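Local coordinates for protein fluoride-specific ion channel FluC (Bordetella pertussis, PDB 5NKQ) that forms a fluoride-specific channel across the bacterial inner membrane, lowering toxic fluoride inside the cell while excluding chloride, at residues Phe82-Phe85 with Ser86-Val90. Residues are numbered along the deposited sequence; the frame is centred on the assembly and turned at random.
Sequences FSTF and SAETV
E88 lies back over T84, one turn earlier in the same helix. Its CB packs 3.4 Å from T84 O. CG comes closer to that oxygen, at 3.1 Å. With CG anti to the carbonyl carbon (chi1 -66°), the chain is directed back along the helix and runs extended to the carboxylate. CD crosses over T84, and OE1 ends 3.6 Å from T84 CG2. OE2 lies 3.2 Å from T84 O, but both are acceptors and no hydrogen bond joins them. OE2 is hydrogen-bonded to Y104 OH, and OE1 to T39 OG1 and a polar side chain of another protein's chain. T84 O accepts a hydrogen bond from E88 N at 3.0 Å.

T89 grips the next carbonyl. F85 O accepts hydrogen bonds from T89 N at 3.0 Å and T89 OG1 at 2.9 Å, from opposite faces of the carbonyl plane. The same hydroxyl sits over one face of the F85 ring, toward its rim, with OG1 3.4 Å from CE1. Earlier in the run, S86 N donates a hydrogen bond to F82 O.

F85 belongs to a fluoride pocket with Y104 and S108. Its ring meets that of Y104 at about 40°. Helix 83-95 packs on helix 98-126 through F85 and T89, while S86 and A87 pack against the second subunit of the double-barrelled channel.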
# COMPACT_ATOMS: atom_id res chain seq x y z
N PHE A 82 -1.58 0.32 1.64
CA PHE A 82 -1.72 1.65 1.07
C PHE A 82 -2.89 2.43 1.67
O PHE A 82 -2.80 3.65 1.82
CB PHE A 82 -1.92 1.56 -0.45
CG PHE A 82 -1.20 2.63 -1.22
CD1 PHE A 82 -1.60 3.95 -1.15
CD2 PHE A 82 -0.12 2.30 -2.03
CE1 PHE A 82 -0.94 4.93 -1.86
CE2 PHE A 82 0.55 3.28 -2.74
CZ PHE A 82 0.14 4.60 -2.66
N SER A 83 -3.97 1.73 2.04
CA SER A 83 -5.13 2.40 2.62
C SER A 83 -4.81 2.98 3.99
O SER A 83 -5.14 4.13 4.28
CB SER A 83 -6.30 1.42 2.71
OG SER A 83 -5.93 0.24 3.39
N THR A 84 -4.17 2.18 4.86
CA THR A 84 -3.79 2.68 6.17
C THR A 84 -2.83 3.86 6.05
O THR A 84 -2.96 4.85 6.78
CB THR A 84 -3.16 1.56 7.01
OG1 THR A 84 -4.07 0.46 7.09
CG2 THR A 84 -2.85 2.06 8.41
N PHE A 85 -1.88 3.78 5.12
CA PHE A 85 -1.00 4.92 4.85
C PHE A 85 -1.80 6.13 4.39
O PHE A 85 -1.51 7.26 4.78
CB PHE A 85 0.05 4.53 3.81
CG PHE A 85 0.65 5.71 3.10
CD1 PHE A 85 1.66 6.45 3.69
CD2 PHE A 85 0.23 6.06 1.83
CE1 PHE A 85 2.22 7.54 3.04
CE2 PHE A 85 0.78 7.14 1.17
CZ PHE A 85 1.78 7.88 1.78
N SER A 86 -2.83 5.90 3.56
CA SER A 86 -3.62 7.01 3.04
C SER A 86 -4.43 7.68 4.14
O SER A 86 -4.51 8.91 4.20
CB SER A 86 -4.54 6.51 1.92
OG SER A 86 -5.22 7.59 1.31
N ALA A 87 -5.05 6.88 5.03
CA ALA A 87 -5.86 7.45 6.10
C ALA A 87 -4.99 8.19 7.11
O ALA A 87 -5.39 9.24 7.63
CB ALA A 87 -6.68 6.36 6.78
N GLU A 88 -3.81 7.65 7.42
CA GLU A 88 -2.90 8.34 8.33
C GLU A 88 -2.44 9.67 7.75
O GLU A 88 -2.40 10.69 8.45
CB GLU A 88 -1.70 7.45 8.65
CG GLU A 88 -2.04 6.20 9.44
CD GLU A 88 -0.94 5.15 9.39
OE1 GLU A 88 -0.83 4.36 10.35
OE2 GLU A 88 -0.18 5.13 8.40
N THR A 89 -2.10 9.68 6.45
CA THR A 89 -1.66 10.92 5.81
C THR A 89 -2.79 11.94 5.75
O THR A 89 -2.57 13.13 6.00
CB THR A 89 -1.12 10.62 4.41
OG1 THR A 89 -0.02 9.70 4.51
CG2 THR A 89 -0.65 11.89 3.73
N VAL A 90 -4.00 11.49 5.41
CA VAL A 90 -5.14 12.40 5.36
C VAL A 90 -5.42 12.99 6.74
O VAL A 90 -5.76 14.18 6.86
CB VAL A 90 -6.38 11.68 4.79
CG1 VAL A 90 -7.65 12.47 5.06
CG2 VAL A 90 -6.21 11.45 3.29